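Local coordinates for protein probable endonuclease 4 (Thermotoga maritima, PDB 4HNO) that probably cleaves phosphodiester bonds at apurinic or apyrimidinic sites in DNA during base excision repair, using a cluster of three metal ions, at residues 173-183 / 213-222; 108-118 / 145-156. One frame throughout, in Å; residues are numbered along the deposited sequence. Where two conformers were deposited one is given.

Interaction 1: residues 173-183 / 213-222; sequences RDRVAITYDTC and RLKMIHLNDS. With MN (manganese (II) ion), chain E.
Asp181 and His218 meet at a manganese ion, on neighbouring parallel strands of the TIM barrel, 176-181 and the one beginning at 214, whose axes run 17° apart. Asp181 OD1 binds the metal at 2.0 Å and His218 ND1 at 2.2 Å; Asp181 OD1 also lies at the edge of the imidazole, in its plane. With CG beside its backbone N (chi1 -72°), the histidine turns one face to Thr179, whose CG2 sits over the ring centre, 3° off the normal, as a CH-pi contact; NE2 bonds to Gln33. Thr179 runs alongside Met216, its OG1 3.5 Å from Met216 CE and hydrogen-bonded to Asn110 OD1. Asn220 crosses Asp181 at about a right angle, and its ND2 makes a long, weak bond to OD2, which also weakly caps the following helix through Cys183 N; the stronger polar partners are Glu263 for Asn220 and His184 for Asp181. At the other end of the strands Arg213, bent at chi2 and chi3, sets one face of its guanidinium against Ala177 CB, offset toward the rim. NH1 grips two carbonyls, Asp174 O at 2.9 Å and Val176 O at 3.0 Å, each from above its carbonyl plane.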
loop_
_atom_site.group_PDB
_atom_site.type_symbol
_atom_site.label_atom_id
_atom_site.label_comp_id
_atom_site.label_asym_id
_atom_site.label_seq_id
_atom_site.Cartn_x
_atom_site.Cartn_y
_atom_site.Cartn_z
ATOM N N ARG A 173 -6.148 -16.565 5.759
ATOM C CA ARG A 173 -6.716 -15.500 4.966
ATOM C C ARG A 173 -7.161 -14.312 5.814
ATOM O O ARG A 173 -7.246 -13.193 5.278
ATOM C CB ARG A 173 -7.802 -16.004 4.053
ATOM C CG ARG A 173 -8.933 -16.607 4.734
ATOM C CD ARG A 173 -9.912 -17.175 3.730
ATOM N NE ARG A 173 -10.983 -17.823 4.459
ATOM C CZ ARG A 173 -10.979 -19.091 4.848
ATOM N NH1 ARG A 173 -9.971 -19.900 4.565
ATOM N NH2 ARG A 173 -11.998 -19.558 5.541
ATOM N N ASP A 174 -7.399 -14.479 7.108
ATOM C CA ASP A 174 -7.704 -13.324 7.936
ATOM C C ASP A 174 -6.489 -12.400 8.107
ATOM O O ASP A 174 -6.631 -11.244 8.516
ATOM C CB ASP A 174 -8.212 -13.733 9.333
ATOM C CG ASP A 174 -9.565 -14.404 9.320
ATOM O OD1 ASP A 174 -10.235 -14.384 8.281
ATOM O OD2 ASP A 174 -9.977 -14.936 10.369
ATOM N N ARG A 175 -5.297 -12.905 7.789
ATOM C CA ARG A 175 -4.084 -12.099 7.812
ATOM C C ARG A 175 -3.648 -11.676 6.415
ATOM O O ARG A 175 -2.503 -11.283 6.225
ATOM C CB ARG A 175 -2.983 -12.811 8.573
ATOM C CG ARG A 175 -3.267 -12.877 10.065
ATOM C CD ARG A 175 -2.255 -13.722 10.799
ATOM N NE ARG A 175 -0.927 -13.145 10.679
ATOM C CZ ARG A 175 0.207 -13.834 10.736
ATOM N NH1 ARG A 175 1.353 -13.182 10.641
ATOM N NH2 ARG A 175 0.191 -15.148 10.899
ATOM N N VAL A 176 -4.601 -11.652 5.479
ATOM C CA VAL A 176 -4.371 -11.068 4.160
ATOM C C VAL A 176 -5.498 -10.070 3.920
ATOM O O VAL A 176 -6.688 -10.416 4.004
ATOM C CB VAL A 176 -4.359 -12.129 3.064
ATOM C CG1 VAL A 176 -4.126 -11.489 1.697
ATOM C CG2 VAL A 176 -3.293 -13.171 3.340
ATOM N N ALA A 177 -5.135 -8.846 3.578
ATOM C CA ALA A 177 -6.120 -7.830 3.233
ATOM C C ALA A 177 -5.586 -7.054 2.023
ATOM O O ALA A 177 -4.682 -7.554 1.348
ATOM C CB ALA A 177 -6.502 -6.985 4.446
ATOM N N ILE A 178 -6.164 -5.901 1.716
ATOM C CA ILE A 178 -5.975 -5.266 0.429
ATOM C C ILE A 178 -5.619 -3.793 0.582
ATOM O O ILE A 178 -6.163 -3.074 1.427
ATOM C CB ILE A 178 -7.288 -5.425 -0.400
ATOM C CG1 ILE A 178 -7.693 -6.894 -0.563
ATOM C CG2 ILE A 178 -7.226 -4.698 -1.737
ATOM C CD1 ILE A 178 -6.731 -7.713 -1.363
ATOM N N THR A 179 -4.740 -3.344 -0.313
ATOM C CA THR A 179 -4.451 -1.933 -0.556
ATOM C C THR A 179 -4.834 -1.612 -1.994
ATOM O O THR A 179 -4.458 -2.343 -2.906
ATOM C CB THR A 179 -2.972 -1.650 -0.373
ATOM O OG1 THR A 179 -2.660 -1.873 1.003
ATOM C CG2 THR A 179 -2.585 -0.231 -0.781
ATOM N N TYR A 180 -5.546 -0.502 -2.171
ATOM C CA TYR A 180 -5.886 -0.048 -3.514
ATOM C C TYR A 180 -5.045 1.174 -3.864
ATOM O O TYR A 180 -5.122 2.204 -3.185
ATOM C CB TYR A 180 -7.383 0.318 -3.619
ATOM C CG TYR A 180 -7.709 0.722 -5.029
ATOM C CD1 TYR A 180 -7.780 -0.231 -6.033
ATOM C CD2 TYR A 180 -7.888 2.055 -5.386
ATOM C CE1 TYR A 180 -8.012 0.113 -7.343
ATOM C CE2 TYR A 180 -8.153 2.410 -6.706
ATOM C CZ TYR A 180 -8.193 1.426 -7.678
ATOM O OH TYR A 180 -8.424 1.734 -8.995
ATOM N N ASP A 181 -4.229 1.055 -4.913
ATOM C CA ASP A 181 -3.411 2.148 -5.416
ATOM C C ASP A 181 -4.128 2.764 -6.626
ATOM O O ASP A 181 -4.400 2.086 -7.623
ATOM C CB ASP A 181 -2.019 1.627 -5.784
ATOM C CG ASP A 181 -1.064 2.712 -6.232
ATOM O OD1 ASP A 181 0.067 2.793 -5.680
ATOM O OD2 ASP A 181 -1.434 3.503 -7.132
ATOM N N THR A 182 -4.474 4.037 -6.501
ATOM C CA THR A 182 -5.265 4.695 -7.531
ATOM C C THR A 182 -4.530 4.831 -8.861
ATOM O O THR A 182 -5.183 4.830 -9.905
ATOM C CB THR A 182 -5.754 6.071 -7.052
ATOM O OG1 THR A 182 -4.669 6.916 -6.716
ATOM C CG2 THR A 182 -6.654 5.956 -5.848
ATOM N N CYS A 183 -3.218 5.011 -8.842
ATOM C CA CYS A 183 -2.464 5.117 -10.097
ATOM C C CYS A 183 -2.375 3.759 -10.766
ATOM O O CYS A 183 -2.655 3.610 -11.959
ATOM C CB CYS A 183 -1.086 5.720 -9.860
ATOM S SG CYS A 183 -0.109 5.897 -11.371
ATOM N N ARG A 213 -11.893 -5.546 4.211
ATOM C CA ARG A 213 -10.527 -5.891 3.838
ATOM C C ARG A 213 -9.764 -4.767 3.159
ATOM O O ARG A 213 -8.552 -4.913 2.945
ATOM C CB ARG A 213 -10.508 -7.147 2.965
ATOM C CG ARG A 213 -10.931 -8.441 3.664
ATOM C CD ARG A 213 -9.848 -9.006 4.561
ATOM N NE ARG A 213 -9.785 -8.381 5.857
ATOM C CZ ARG A 213 -8.945 -8.756 6.815
ATOM N NH1 ARG A 213 -7.975 -9.624 6.564
ATOM N NH2 ARG A 213 -9.060 -8.226 8.039
ATOM N N LEU A 214 -10.414 -3.667 2.803
ATOM C CA LEU A 214 -9.703 -2.547 2.216
ATOM C C LEU A 214 -9.099 -1.717 3.342
ATOM O O LEU A 214 -9.800 -0.971 4.029
ATOM C CB LEU A 214 -10.641 -1.698 1.345
ATOM C CG LEU A 214 -9.985 -0.479 0.711
ATOM C CD1 LEU A 214 -8.849 -0.869 -0.226
ATOM C CD2 LEU A 214 -11.036 0.355 -0.014
ATOM N N LYS A 215 -7.792 -1.867 3.552
ATOM C CA LYS A 215 -7.128 -1.265 4.704
ATOM C C LYS A 215 -6.374 0.018 4.413
ATOM O O LYS A 215 -6.105 0.795 5.325
ATOM C CB LYS A 215 -6.160 -2.268 5.337
ATOM C CG LYS A 215 -6.818 -3.519 5.890
ATOM C CD LYS A 215 -7.815 -3.231 6.989
ATOM C CE LYS A 215 -8.405 -4.518 7.508
ATOM N NZ LYS A 215 -9.459 -4.272 8.527
ATOM N N MET A 216 -6.021 0.244 3.154
ATOM C CA MET A 216 -5.229 1.403 2.775
ATOM C C MET A 216 -5.545 1.731 1.324
ATOM O O MET A 216 -5.742 0.825 0.511
ATOM C CB MET A 216 -3.736 1.114 2.937
ATOM C CG MET A 216 -2.816 2.219 2.409
ATOM S SD MET A 216 -1.104 2.136 2.993
ATOM C CE MET A 216 -0.678 0.409 2.717
ATOM N N ILE A 217 -5.546 3.020 1.017
ATOM C CA ILE A 217 -5.528 3.513 -0.357
ATOM C C ILE A 217 -4.209 4.233 -0.552
ATOM O O ILE A 217 -3.822 5.074 0.260
ATOM C CB ILE A 217 -6.720 4.443 -0.610
ATOM C CG1 ILE A 217 -8.009 3.621 -0.615
ATOM C CG2 ILE A 217 -6.548 5.217 -1.928
ATOM C CD1 ILE A 217 -9.263 4.448 -0.476
ATOM N N HIS A 218 -3.506 3.880 -1.634
ATOM C CA HIS A 218 -2.371 4.662 -2.074
ATOM C C HIS A 218 -2.919 5.712 -3.032
ATOM O O HIS A 218 -3.444 5.384 -4.106
ATOM C CB HIS A 218 -1.314 3.819 -2.760
ATOM C CG HIS A 218 -0.554 2.939 -1.834
ATOM N ND1 HIS A 218 0.253 1.926 -2.303
ATOM C CD2 HIS A 218 -0.437 2.967 -0.486
ATOM C CE1 HIS A 218 0.831 1.371 -1.255
ATOM N NE2 HIS A 218 0.430 1.978 -0.143
ATOM N N LEU A 219 -2.846 6.958 -2.598
ATOM C CA LEU A 219 -3.468 8.079 -3.277
ATOM C C LEU A 219 -2.419 8.727 -4.166
ATOM O O LEU A 219 -1.593 9.524 -3.731
ATOM C CB LEU A 219 -4.026 9.064 -2.246
ATOM C CG LEU A 219 -5.051 10.009 -2.856
ATOM C CD1 LEU A 219 -6.393 9.294 -3.062
ATOM C CD2 LEU A 219 -5.213 11.260 -2.008
ATOM N N ASN A 220 -2.466 8.342 -5.438
ATOM C CA ASN A 220 -1.499 8.759 -6.444
ATOM C C ASN A 220 -2.239 9.215 -7.701
ATOM O O ASN A 220 -3.087 8.487 -8.214
ATOM C CB ASN A 220 -0.623 7.567 -6.850
ATOM C CG ASN A 220 0.243 7.069 -5.705
ATOM O OD1 ASN A 220 0.866 7.873 -5.008
ATOM N ND2 ASN A 220 0.284 5.755 -5.535
ATOM N N ASP A 221 -1.928 10.408 -8.199
ATOM C CA ASP A 221 -2.386 10.737 -9.542
ATOM C C ASP A 221 -1.492 9.939 -10.514
ATOM O O ASP A 221 -0.565 9.225 -10.103
ATOM C CB ASP A 221 -2.351 12.266 -9.746
ATOM C CG ASP A 221 -3.403 12.785 -10.726
ATOM O OD1 ASP A 221 -3.708 12.074 -11.700
ATOM O OD2 ASP A 221 -3.886 13.936 -10.513
ATOM N N SER A 222 -1.782 10.066 -11.800
ATOM C CA SER A 222 -1.041 9.372 -12.838
ATOM C C SER A 222 -0.493 10.335 -13.879
ATOM O O SER A 222 -1.188 11.244 -14.326
ATOM C CB SER A 222 -1.910 8.337 -13.545
ATOM O OG SER A 222 -1.107 7.683 -14.516
HETATM MN MN MN E . 1.321 2.006 -4.264
HETATM O O HOH W 1 -7.559 -8.910 10.340
HETATM O O HOH W 2 3.157 1.353 -4.185
#

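Interaction 2: residues 108-118 / 145-156; sequences YLNIHPGSHLG and LLENVSQKGGNI. With ZN (zinc ion), chain B; MN (manganese (II) ion), chain E.
Glu147 and His112 share a zinc ion: Glu147 OE2 and His112 NE2 each bind it at 2.0 Å, the ring and carboxylate planes standing 88° apart. The other carboxylate oxygen, Glu147 OE1, reaches the manganese ion at 2.1 Å, so the group bridges two metals. Asn110 ND2 donates to Glu147 OE2 at 2.9 Å on the anti side, 22° out of the carboxylate plane, which would help fix the carboxylate's rotation; Asn110 OD1 is held by Thr179. The glutamate is extended, with CG anti to its backbone N (chi1 -176°), which carries OE2 out to the zinc and the Asn110 amide. Behind it, strands 108-111 and 145-147 pair in parallel through Leu145 N to Leu109 O, Ile111 N to Leu145 O and Glu147 N to Ile111 O. Val149 CG1 lies over one face of the His112 ring, offset toward the rim. Farther out the two segments meet again in a short, weakly bonded antiparallel pairing: Ile156 N bonds Gly114 O at 2.8 Å, and His116 N bonds Gly154 O. The His116 ring spreads over Gly154, whose CA is 3.9 Å from the ring centroid, and meets Ile156 CG1 at its edge. Apolar contacts, Ile111 CG1 with Leu146 CD2 and Tyr108 CD2 with Leu145 CD2, fill in along the strands. Helix 121-136 completes a beta-alpha-beta unit of the TIM barrel, with metal ligands at the C-terminal ends of its strands.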
loop_
_atom_site.group_PDB
_atom_site.type_symbol
_atom_site.label_atom_id
_atom_site.label_comp_id
_atom_site.label_asym_id
_atom_site.label_seq_id
_atom_site.Cartn_x
_atom_site.Cartn_y
_atom_site.Cartn_z
ATOM N N TYR A 108 0.529 -3.856 9.751
ATOM C CA TYR A 108 0.266 -4.105 8.328
ATOM C C TYR A 108 1.566 -4.013 7.538
ATOM O O TYR A 108 2.325 -3.055 7.684
ATOM C CB TYR A 108 -0.673 -3.047 7.772
ATOM C CG TYR A 108 -2.030 -3.058 8.387
ATOM C CD1 TYR A 108 -2.480 -2.029 9.178
ATOM C CD2 TYR A 108 -2.865 -4.132 8.154
ATOM C CE1 TYR A 108 -3.748 -2.079 9.749
ATOM C CE2 TYR A 108 -4.115 -4.197 8.718
ATOM C CZ TYR A 108 -4.559 -3.170 9.513
ATOM O OH TYR A 108 -5.821 -3.280 10.062
ATOM N N LEU A 109 1.743 -4.975 6.638
ATOM C CA LEU A 109 2.883 -5.020 5.728
ATOM C C LEU A 109 2.334 -5.187 4.319
ATOM O O LEU A 109 1.747 -6.222 3.990
ATOM C CB LEU A 109 3.809 -6.190 6.089
ATOM C CG LEU A 109 5.025 -6.369 5.177
ATOM C CD1 LEU A 109 5.929 -5.152 5.163
ATOM C CD2 LEU A 109 5.802 -7.587 5.618
ATOM N N ASN A 110 2.512 -4.162 3.507
ATOM C CA ASN A 110 1.959 -4.083 2.160
ATOM C C ASN A 110 2.959 -4.587 1.137
ATOM O O ASN A 110 4.086 -4.082 1.081
ATOM C CB ASN A 110 1.617 -2.619 1.890
ATOM C CG ASN A 110 1.088 -2.390 0.496
ATOM O OD1 ASN A 110 -0.111 -2.417 0.269
ATOM N ND2 ASN A 110 1.979 -2.174 -0.434
ATOM N N ILE A 111 2.531 -5.529 0.299
ATOM C CA ILE A 111 3.379 -6.096 -0.734
ATOM C C ILE A 111 2.715 -5.982 -2.105
ATOM O O ILE A 111 1.512 -6.029 -2.247
ATOM C CB ILE A 111 3.707 -7.600 -0.441
ATOM C CG1 ILE A 111 2.506 -8.531 -0.681
ATOM C CG2 ILE A 111 4.246 -7.810 0.955
ATOM C CD1 ILE A 111 2.884 -10.015 -0.768
ATOM N N HIS A 112 3.548 -5.902 -3.123
ATOM C CA HIS A 112 3.119 -6.189 -4.488
ATOM C C HIS A 112 3.178 -7.718 -4.649
ATOM O O HIS A 112 4.168 -8.336 -4.270
ATOM C CB HIS A 112 4.047 -5.539 -5.496
ATOM C CG HIS A 112 4.065 -4.050 -5.408
ATOM N ND1 HIS A 112 4.631 -3.247 -6.358
ATOM C CD2 HIS A 112 3.522 -3.211 -4.502
ATOM C CE1 HIS A 112 4.488 -1.979 -6.006
ATOM N NE2 HIS A 112 3.860 -1.927 -4.851
ATOM N N PRO A 113 2.148 -8.336 -5.187
ATOM C CA PRO A 113 2.126 -9.801 -5.245
ATOM C C PRO A 113 3.352 -10.442 -5.865
ATOM O O PRO A 113 3.843 -11.445 -5.332
ATOM C CB PRO A 113 0.853 -10.083 -6.050
ATOM C CG PRO A 113 -0.054 -8.933 -5.684
ATOM C CD PRO A 113 0.865 -7.745 -5.638
ATOM N N GLY A 114 3.819 -9.906 -6.974
ATOM C CA GLY A 114 4.985 -10.442 -7.632
ATOM C C GLY A 114 4.838 -10.438 -9.144
ATOM O O GLY A 114 3.803 -10.066 -9.703
ATOM N N SER A 115 5.915 -10.862 -9.798
ATOM C CA SER A 115 5.935 -11.035 -11.245
ATOM C C SER A 115 6.399 -12.445 -11.579
ATOM O O SER A 115 7.425 -12.902 -11.073
ATOM C CB SER A 115 6.865 -10.057 -11.909
ATOM O OG SER A 115 7.060 -10.468 -13.270
ATOM N N HIS A 116 5.657 -13.121 -12.467
ATOM C CA HIS A 116 6.016 -14.457 -12.913
ATOM C C HIS A 116 7.004 -14.477 -14.054
ATOM O O HIS A 116 7.416 -15.539 -14.523
ATOM C CB HIS A 116 4.781 -15.265 -13.286
ATOM C CG HIS A 116 3.920 -14.607 -14.305
ATOM N ND1 HIS A 116 4.308 -14.436 -15.611
ATOM C CD2 HIS A 116 2.699 -14.043 -14.184
ATOM C CE1 HIS A 116 3.343 -13.799 -16.253
ATOM N NE2 HIS A 116 2.360 -13.543 -15.407
ATOM N N LEU A 117 7.392 -13.294 -14.522
ATOM C CA LEU A 117 8.390 -13.157 -15.597
ATOM C C LEU A 117 8.046 -13.937 -16.885
ATOM O O LEU A 117 8.933 -14.377 -17.634
ATOM C CB LEU A 117 9.782 -13.547 -15.086
ATOM C CG LEU A 117 10.459 -12.513 -14.175
ATOM C CD1 LEU A 117 9.792 -12.461 -12.808
ATOM C CD2 LEU A 117 11.955 -12.779 -14.013
ATOM N N GLY A 118 6.751 -14.074 -17.148
ATOM C CA GLY A 118 6.255 -14.741 -18.344
ATOM C C GLY A 118 6.117 -16.257 -18.256
ATOM O O GLY A 118 6.045 -16.930 -19.272
ATOM N N LEU A 145 -0.904 -6.954 3.384
ATOM C CA LEU A 145 -1.798 -6.295 2.433
ATOM C C LEU A 145 -1.280 -6.575 1.029
ATOM O O LEU A 145 -0.107 -6.348 0.745
ATOM C CB LEU A 145 -1.852 -4.791 2.670
ATOM C CG LEU A 145 -2.237 -4.383 4.088
ATOM C CD1 LEU A 145 -2.258 -2.867 4.224
ATOM C CD2 LEU A 145 -3.577 -4.976 4.479
ATOM N N LEU A 146 -2.168 -7.051 0.161
ATOM C CA LEU A 146 -1.859 -7.198 -1.249
ATOM C C LEU A 146 -2.289 -5.922 -1.954
ATOM O O LEU A 146 -3.456 -5.529 -1.865
ATOM C CB LEU A 146 -2.602 -8.371 -1.860
ATOM C CG LEU A 146 -2.418 -9.711 -1.183
ATOM C CD1 LEU A 146 -3.272 -10.765 -1.869
ATOM C CD2 LEU A 146 -0.958 -10.127 -1.149
ATOM N N GLU A 147 -1.351 -5.292 -2.650
ATOM C CA GLU A 147 -1.597 -4.066 -3.391
ATOM C C GLU A 147 -1.795 -4.379 -4.865
ATOM O O GLU A 147 -1.046 -5.154 -5.446
ATOM C CB GLU A 147 -0.406 -3.140 -3.210
ATOM C CG GLU A 147 -0.598 -1.790 -3.857
ATOM C CD GLU A 147 0.633 -0.938 -3.903
ATOM O OE1 GLU A 147 0.651 0.016 -4.713
ATOM O OE2 GLU A 147 1.571 -1.182 -3.109
ATOM N N ASN A 148 -2.788 -3.742 -5.482
ATOM C CA ASN A 148 -2.885 -3.839 -6.935
ATOM C C ASN A 148 -1.750 -3.074 -7.605
ATOM O O ASN A 148 -1.248 -2.071 -7.075
ATOM C CB ASN A 148 -4.235 -3.353 -7.449
ATOM C CG ASN A 148 -4.448 -1.884 -7.184
ATOM O OD1 ASN A 148 -4.418 -1.469 -6.031
ATOM N ND2 ASN A 148 -4.691 -1.095 -8.227
ATOM N N VAL A 149 -1.361 -3.557 -8.782
ATOM C CA VAL A 149 -0.200 -3.089 -9.505
ATOM C C VAL A 149 -0.595 -2.797 -10.954
ATOM O O VAL A 149 -1.724 -3.012 -11.381
ATOM C CB VAL A 149 0.962 -4.097 -9.417
ATOM C CG1 VAL A 149 1.440 -4.210 -7.973
ATOM C CG2 VAL A 149 0.574 -5.446 -9.989
ATOM N N SER A 150 0.369 -2.314 -11.715
ATOM C CA SER A 150 0.158 -2.055 -13.132
ATOM C C SER A 150 0.496 -3.295 -13.959
ATOM O O SER A 150 1.238 -4.185 -13.522
ATOM C CB SER A 150 0.999 -0.866 -13.563
ATOM O OG SER A 150 0.719 0.247 -12.749
ATOM N N GLN A 151 -0.053 -3.349 -15.162
ATOM C CA GLN A 151 0.099 -4.499 -16.050
ATOM C C GLN A 151 1.384 -4.343 -16.858
ATOM O O GLN A 151 1.361 -3.933 -18.019
ATOM C CB GLN A 151 -1.112 -4.629 -16.963
ATOM C CG GLN A 151 -1.126 -5.902 -17.732
ATOM C CD GLN A 151 -2.227 -5.978 -18.747
ATOM O OE1 GLN A 151 -2.904 -4.999 -19.032
ATOM N NE2 GLN A 151 -2.399 -7.151 -19.323
ATOM N N LYS A 152 2.492 -4.655 -16.218
ATOM C CA LYS A 152 3.818 -4.518 -16.797
ATOM C C LYS A 152 4.544 -5.810 -16.527
ATOM O O LYS A 152 4.465 -6.367 -15.434
ATOM C CB LYS A 152 4.579 -3.358 -16.166
ATOM C CG LYS A 152 3.872 -2.024 -16.280
ATOM C CD LYS A 152 4.551 -0.973 -15.438
ATOM C CE LYS A 152 5.892 -0.579 -16.023
ATOM N NZ LYS A 152 6.593 0.441 -15.193
ATOM N N GLY A 153 5.204 -6.267 -17.585
ATOM C CA GLY A 153 5.817 -7.568 -17.659
ATOM C C GLY A 153 4.900 -8.648 -17.167
ATOM O O GLY A 153 3.749 -8.803 -17.570
ATOM N N GLY A 154 5.448 -9.406 -16.253
ATOM C CA GLY A 154 4.750 -10.515 -15.715
ATOM C C GLY A 154 4.085 -10.173 -14.408
ATOM O O GLY A 154 3.798 -11.093 -13.666
ATOM N N ASN A 155 3.776 -8.901 -14.127
ATOM C CA ASN A 155 3.124 -8.574 -12.867
ATOM C C ASN A 155 1.810 -9.318 -12.715
ATOM O O ASN A 155 1.007 -9.437 -13.651
ATOM C CB ASN A 155 2.804 -7.097 -12.780
ATOM C CG ASN A 155 3.979 -6.253 -12.422
ATOM O OD1 ASN A 155 5.080 -6.749 -12.169
ATOM N ND2 ASN A 155 3.751 -4.946 -12.392
ATOM N N ILE A 156 1.598 -9.764 -11.483
ATOM C CA ILE A 156 0.328 -10.292 -11.004
ATOM C C ILE A 156 -0.274 -9.266 -10.063
ATOM O O ILE A 156 0.419 -8.730 -9.200
ATOM C CB ILE A 156 0.544 -11.633 -10.289
ATOM C CG1 ILE A 156 1.100 -12.663 -11.268
ATOM C CG2 ILE A 156 -0.736 -12.110 -9.636
ATOM C CD1 ILE A 156 1.600 -13.940 -10.600
HETATM ZN ZN ZN B . 3.393 -0.459 -3.600
HETATM MN MN MN E . 1.321 2.006 -4.264
HETATM O O HOH W 3 2.848 -7.515 -8.217
HETATM O O HOH W 4 7.620 -8.614 -14.972
HETATM O O HOH W 5 0.017 -12.099 -14.583
HETATM O O HOH W 2 3.157 1.353 -4.185
#

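Overall arrangement
Interactions 1 and 2 lie in series along the chain, their centres about 12 Å apart, and are joined because strands 143-147 and 176-181 are neighbours in the barrel sheet. Leu146 N lies 2.8 Å from Ala177 O across that seam, and Asn148 OD1 lies 2.8 Å from Asp181 N, both probable hydrogen bonds. The same manganese ion takes ligands from both contacts, and one water, 1.9 Å from the manganese and 1.9 Å from the zinc, belongs to both. Glu263 completes the protein ligands of the manganese and His72 those of the zinc. The two contacts therefore build adjoining parts of one metal centre, consistent with the active site of endonuclease IV.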